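PDB 4N6D: TRAP dicarboxylate transporter-DctP subunit from Desulfovibrio salexigens, which probably captures a small organic acid in the periplasm and delivers it to a TRAP-type transporter, as other DctP-family solute-binding proteins do. Local coordinates for residues Q66-G70 with S71-G75; M297-I300 with K301-L305; D328-E331 with L332-Y336. All coordinates share one frame; numbering follows the deposited sequence.

Contact 1 (Q66-G70 with S71-G75)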
# COMPACT_ATOMS: atom_id res chain seq x y z
N GLN A 66 6.35 -10.76 -20.37
CA GLN A 66 5.48 -11.85 -19.95
C GLN A 66 5.20 -11.69 -18.47
O GLN A 66 6.13 -11.59 -17.67
CB GLN A 66 6.14 -13.21 -20.13
CG GLN A 66 6.31 -13.64 -21.55
CD GLN A 66 7.37 -12.83 -22.23
OE1 GLN A 66 7.11 -12.14 -23.22
NE2 GLN A 66 8.59 -12.90 -21.71
N THR A 67 3.92 -11.68 -18.12
CA THR A 67 3.51 -11.50 -16.74
C THR A 67 3.14 -12.81 -16.05
O THR A 67 2.57 -13.73 -16.66
CB THR A 67 2.36 -10.51 -16.63
OG1 THR A 67 1.21 -11.03 -17.31
CG2 THR A 67 2.75 -9.16 -17.23
N TYR A 68 3.44 -12.87 -14.76
CA TYR A 68 3.19 -14.04 -13.95
C TYR A 68 2.50 -13.64 -12.65
O TYR A 68 3.12 -13.63 -11.59
CB TYR A 68 4.52 -14.73 -13.65
CG TYR A 68 5.19 -15.30 -14.88
CD1 TYR A 68 5.98 -14.52 -15.69
CD2 TYR A 68 5.03 -16.64 -15.21
CE1 TYR A 68 6.62 -15.03 -16.81
CE2 TYR A 68 5.65 -17.16 -16.31
CZ TYR A 68 6.45 -16.37 -17.11
OH TYR A 68 7.03 -16.93 -18.22
N PRO A 69 1.20 -13.32 -12.73
CA PRO A 69 0.40 -13.04 -11.54
C PRO A 69 0.23 -14.29 -10.68
O PRO A 69 0.46 -15.41 -11.14
CB PRO A 69 -0.95 -12.63 -12.12
CG PRO A 69 -1.03 -13.40 -13.40
CD PRO A 69 0.35 -13.35 -13.95
N GLY A 70 -0.17 -14.09 -9.44
CA GLY A 70 -0.54 -15.20 -8.59
C GLY A 70 0.58 -16.19 -8.30
O GLY A 70 0.34 -17.39 -8.15
N SER A 71 1.80 -15.67 -8.21
CA SER A 71 2.92 -16.44 -7.69
C SER A 71 3.28 -17.61 -8.60
O SER A 71 3.82 -18.62 -8.14
CB SER A 71 2.61 -16.93 -6.27
OG SER A 71 2.57 -15.86 -5.34
N THR A 72 3.02 -17.44 -9.89
CA THR A 72 3.30 -18.52 -10.84
C THR A 72 4.76 -18.62 -11.27
O THR A 72 5.16 -19.62 -11.83
CB THR A 72 2.44 -18.44 -12.10
OG1 THR A 72 2.53 -17.14 -12.71
CG2 THR A 72 0.97 -18.78 -11.76
N LEU A 73 5.54 -17.58 -11.02
CA LEU A 73 6.98 -17.66 -11.26
C LEU A 73 7.72 -17.49 -9.93
O LEU A 73 8.44 -18.37 -9.51
CB LEU A 73 7.41 -16.61 -12.27
CG LEU A 73 8.88 -16.51 -12.65
CD1 LEU A 73 9.42 -17.83 -13.12
CD2 LEU A 73 9.07 -15.40 -13.73
N LEU A 74 7.54 -16.33 -9.29
CA LEU A 74 8.03 -16.11 -7.93
C LEU A 74 6.86 -15.68 -7.05
O LEU A 74 5.93 -15.03 -7.51
CB LEU A 74 9.12 -15.03 -7.89
CG LEU A 74 10.35 -15.22 -8.76
CD1 LEU A 74 11.23 -13.98 -8.72
CD2 LEU A 74 11.10 -16.42 -8.28
N GLY A 75 6.91 -16.03 -5.78
CA GLY A 75 5.87 -15.63 -4.85
C GLY A 75 6.44 -14.81 -3.70
O GLY A 75 7.52 -14.25 -3.79
O HOH W 1 5.09 -14.85 -10.24
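A type I' beta turn, Pro-69 to Thr-72, reverses the chain just past the end of strand 63-68 and folds Thr-72 and Leu-73 back against Tyr-68. Gly-70 and Ser-71 occupy its two central positions, both with positive phi, the conformation that defines this turn and that comes easily to Gly-70. Leu-73 leans over one face of the Tyr-68 ring: its CD2 methyl lies 4.0 Å from the ring centroid, 20° off the normal and displaced toward the CD1-CE1 side, a CH-pi contact. Nearer the backbone, Leu-73 CB packs on Tyr-68 CG at 3.7 Å. A chi1 of 179° sets Leu-73 CG opposite the backbone N and helps bring CD2 over the ring face. Thr-72 meets the same ring differently, its OG1 lying in the ring plane at the edge, 3.3 Å from Tyr-68 CB. That hydroxyl is 3.1 Å from Pro-69 O, which may accept its proton, though another acceptor competes. A water bridges three backbone groups of the bend. It donates to Tyr-68 O at 2.7 Å and to Leu-74 O at 2.9 Å, and accepts from Leu-73 N at 2.9 Å. Ser-71 OG is hydrogen-bonded to Phe-37 O, while Leu-74 is buried against Val-83 of helix 79-85. Strand 63-68 is an outermost strand of the five-stranded sheet, and this water-bridged turn begins its link to helix 79-85, a beta-to-alpha connection of the periplasmic binding protein fold.

Contact 2 (M297-I300 with K301-L305)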
# COMPACT_ATOMS: atom_id res chain seq x y z
N MET A 297 -9.47 11.34 16.87
CA MET A 297 -8.37 11.15 15.93
C MET A 297 -7.03 11.55 16.57
O MET A 297 -6.01 10.91 16.33
CB MET A 297 -8.61 11.93 14.63
CG MET A 297 -9.81 11.42 13.80
SD MET A 297 -9.51 9.77 13.13
CE MET A 297 -8.50 10.17 11.71
N GLN A 298 -7.03 12.59 17.38
CA GLN A 298 -5.79 12.99 18.06
C GLN A 298 -5.40 11.96 19.12
O GLN A 298 -4.23 11.70 19.32
CB GLN A 298 -5.95 14.35 18.71
CG GLN A 298 -4.67 14.89 19.35
CD GLN A 298 -3.51 14.99 18.37
OE1 GLN A 298 -3.66 15.53 17.28
NE2 GLN A 298 -2.37 14.43 18.74
N ALA A 299 -6.38 11.39 19.81
CA ALA A 299 -6.08 10.33 20.78
C ALA A 299 -5.44 9.14 20.08
O ALA A 299 -4.48 8.55 20.59
CB ALA A 299 -7.32 9.92 21.54
N ILE A 300 -5.95 8.78 18.91
CA ILE A 300 -5.36 7.70 18.14
C ILE A 300 -3.91 8.00 17.81
O ILE A 300 -3.06 7.13 17.96
CB ILE A 300 -6.14 7.41 16.85
CG1 ILE A 300 -7.50 6.83 17.21
CG2 ILE A 300 -5.35 6.43 15.96
CD1 ILE A 300 -8.46 6.75 16.03
N LYS A 301 -3.61 9.23 17.40
CA LYS A 301 -2.23 9.62 17.12
C LYS A 301 -1.33 9.47 18.35
O LYS A 301 -0.22 8.93 18.29
CB LYS A 301 -2.14 11.08 16.69
CG LYS A 301 -2.58 11.39 15.28
CD LYS A 301 -2.03 12.76 14.83
CE LYS A 301 -0.49 12.82 14.95
NZ LYS A 301 0.15 14.09 14.46
N ASP A 302 -1.82 9.97 19.48
CA ASP A 302 -1.05 9.95 20.71
C ASP A 302 -0.76 8.51 21.12
O ASP A 302 0.32 8.21 21.60
CB ASP A 302 -1.81 10.66 21.84
CG ASP A 302 -2.00 12.14 21.58
OD1 ASP A 302 -1.36 12.68 20.65
OD2 ASP A 302 -2.80 12.76 22.31
N LYS A 303 -1.75 7.64 20.93
CA LYS A 303 -1.62 6.25 21.38
C LYS A 303 -0.73 5.45 20.46
O LYS A 303 -0.24 4.39 20.85
CB LYS A 303 -3.00 5.60 21.50
CG LYS A 303 -3.79 6.12 22.72
CD LYS A 303 -5.27 5.77 22.62
CE LYS A 303 -6.10 6.27 23.81
NZ LYS A 303 -5.88 5.48 25.07
N THR A 304 -0.54 5.93 19.23
CA THR A 304 0.22 5.16 18.25
C THR A 304 1.61 5.77 18.01
O THR A 304 2.40 5.26 17.24
CB THR A 304 -0.56 4.94 16.91
OG1 THR A 304 -0.86 6.18 16.27
CG2 THR A 304 -1.84 4.17 17.13
N LEU A 305 1.91 6.86 18.71
CA LEU A 305 3.24 7.47 18.58
C LEU A 305 4.40 6.48 18.85
O LEU A 305 5.42 6.54 18.17
CB LEU A 305 3.35 8.72 19.47
CG LEU A 305 4.57 9.62 19.23
CD1 LEU A 305 4.76 9.96 17.75
CD2 LEU A 305 4.42 10.89 20.03
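Ile-300 O is gripped twice from one residue, one turn further along helix 294-317: the hydroxyl Thr-304 OG1 donates to it at 2.9 Å, and Thr-304 N adds a weak, strongly bent bond. The hydroxyl comes in tilted from the carbonyl plane. It gets there because OG1 sits between the backbone N and the carbonyl carbon (chi1 61°), which turns it back toward the preceding turn. On another flank of the helix Gln-298 NE2 reaches Asp-302 OD1 at 2.8 Å. The acceptor lies close to the amide plane of Gln-298, yet OD1 is approached on its syn side from 35° outside the carboxylate plane, and the two flat groups are twisted 50° apart. A bend at chi2 curls the Gln-298 chain along the helix to bring its amide there. Lys-303 runs its CB, CG and CD past Ala-299 O, with CG 3.3 Å from that oxygen. Ile-300 rests on Leu-161 and Leu-182. One face of the helix, with buried Thr-304, packs on Ile-178 and Ser-181 of helix 173-181, while another, with Gln-298 and Asp-302, is exposed. The side-chain bridge and the threonine hydroxyl bonded to the carbonyl four residues back are familiar i to i+4 features of alpha-helices.

Contact 3 (D328-E331 with L332-Y336); sequences DVEE and LRIKY
Glu-330 and Arg-333 both hold CG anti to the backbone N (chi1 173° and -170°), and later bends, at chi2 in the glutamate and chi3 in the arginine, lay the two chains side by side, pointing the same way. Carboxylate and guanidinium meet there in a two-pronged, side-on salt bridge. Arg-333 NE gives its hydrogen to Glu-330 OE1 at 2.9 Å, almost straight at 174°, and NH2 gives one to Glu-330 OE2 at 2.8 Å. Both oxygens lie near the plane of the guanidinium, at its edge. The carboxylate is turned out of that plane, so that OE1 is met from above its own plane and OE2 on the syn side. Two bonds to separate oxygens limit rotation of the carboxylate. The remaining nitrogen, NH1, forms a salt bridge with Glu-337, so the arginine links two acids of the same helix, although Lys-339 NZ, a like charge, also lies near NH1. Ile-334 comes up beside the bridge, its CD1 methyl 3.6 Å from Glu-330 OE2. On the inner side Leu-332 packs its CG 3.3 Å from Asp-328 O and rests on Ala-123 of helix 117-131. Polar ends also reach that helix: Asp-328 OD2 is bonded to Tyr-131 OH and Lys-130 NZ, and Lys-335 NZ forms a salt bridge with Asp-126. The backbone keeps regular i to i+4 bonds, Ile-334 N to Glu-330 O at 3.0 Å among them. Helix 322-337 thus joins an i to i+3 glutamate-arginine bridge on one flank to a face packed against helix 117-131, as in an amphipathic helix.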
# COMPACT_ATOMS: atom_id res chain seq x y z
N ASP A 328 10.32 15.06 5.84
CA ASP A 328 10.16 15.07 4.40
C ASP A 328 8.88 14.39 3.93
O ASP A 328 8.25 14.83 2.97
CB ASP A 328 11.37 14.41 3.73
CG ASP A 328 12.61 15.26 3.80
OD1 ASP A 328 12.49 16.46 4.16
OD2 ASP A 328 13.70 14.72 3.48
N VAL A 329 8.46 13.34 4.63
CA VAL A 329 7.24 12.62 4.28
C VAL A 329 6.04 13.55 4.46
O VAL A 329 5.16 13.59 3.60
CB VAL A 329 7.07 11.34 5.11
CG1 VAL A 329 5.68 10.74 4.93
CG2 VAL A 329 8.12 10.32 4.67
N GLU A 330 6.00 14.30 5.56
CA GLU A 330 4.86 15.20 5.79
C GLU A 330 4.82 16.30 4.72
O GLU A 330 3.75 16.73 4.27
CB GLU A 330 4.90 15.81 7.19
CG GLU A 330 3.84 16.89 7.47
CD GLU A 330 2.40 16.39 7.52
OE1 GLU A 330 2.13 15.18 7.38
OE2 GLU A 330 1.52 17.25 7.75
N GLU A 331 6.00 16.79 4.34
CA GLU A 331 6.07 17.80 3.30
C GLU A 331 5.45 17.24 2.01
O GLU A 331 4.69 17.94 1.33
CB GLU A 331 7.52 18.25 3.07
CG GLU A 331 7.69 19.24 1.89
CD GLU A 331 9.10 19.74 1.70
OE1 GLU A 331 10.05 19.12 2.24
OE2 GLU A 331 9.28 20.79 1.02
N LEU A 332 5.79 16.00 1.68
CA LEU A 332 5.25 15.35 0.49
C LEU A 332 3.75 15.08 0.62
O LEU A 332 3.01 15.21 -0.37
CB LEU A 332 6.02 14.06 0.20
CG LEU A 332 7.47 14.31 -0.23
CD1 LEU A 332 8.24 13.00 -0.20
CD2 LEU A 332 7.54 14.93 -1.62
N ARG A 333 3.28 14.71 1.81
CA ARG A 333 1.85 14.51 2.01
C ARG A 333 1.07 15.80 1.69
O ARG A 333 0.06 15.80 0.99
CB ARG A 333 1.55 14.09 3.47
CG ARG A 333 0.09 13.64 3.66
CD ARG A 333 -0.30 13.39 5.11
NE ARG A 333 -0.24 14.62 5.87
CZ ARG A 333 -1.17 15.57 5.85
NH1 ARG A 333 -2.29 15.42 5.15
NH2 ARG A 333 -0.99 16.67 6.57
N ILE A 334 1.54 16.91 2.27
CA ILE A 334 0.89 18.18 2.01
C ILE A 334 0.94 18.54 0.52
O ILE A 334 -0.01 19.09 -0.04
CB ILE A 334 1.52 19.28 2.87
CG1 ILE A 334 1.24 19.00 4.33
CG2 ILE A 334 0.91 20.65 2.53
CD1 ILE A 334 2.01 19.89 5.30
N LYS A 335 2.07 18.27 -0.13
CA LYS A 335 2.17 18.54 -1.57
C LYS A 335 1.05 17.86 -2.37
O LYS A 335 0.50 18.43 -3.32
CB LYS A 335 3.53 18.06 -2.09
CG LYS A 335 3.77 18.23 -3.58
CD LYS A 335 5.18 17.67 -3.88
CE LYS A 335 5.56 17.71 -5.35
NZ LYS A 335 6.87 16.96 -5.50
N TYR A 336 0.71 16.63 -2.00
CA TYR A 336 -0.22 15.83 -2.80
C TYR A 336 -1.64 15.83 -2.27
O TYR A 336 -2.57 15.46 -3.01
CB TYR A 336 0.33 14.40 -2.98
CG TYR A 336 1.54 14.40 -3.87
CD1 TYR A 336 1.44 14.77 -5.20
CD2 TYR A 336 2.80 14.05 -3.40
CE1 TYR A 336 2.54 14.81 -6.02
CE2 TYR A 336 3.92 14.09 -4.21
CZ TYR A 336 3.78 14.47 -5.53
OH TYR A 336 4.88 14.51 -6.36

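The three sites are separate and local. Contact 1 follows the end of an outermost strand of the five-stranded sheet, on the opposite side of the chain's centre from contacts 2 and 3, whose centres lie about 39 Å and 34 Å from its own. Contacts 2 and 3 sit on consecutive helices, 294-317 and 322-337; their centres are about 20 Å apart and their nearest atoms about 7 Å, without touching. The helices pack on different partners, 173-181 for contact 2 and 117-131 for contact 3. None of the three includes Arg-81, Met-84 or Arg-138, which contact the triiodobenzene compound used for phasing, not a natural ligand; contact 1 comes nearest in sequence, its loop leading into helix 79-85.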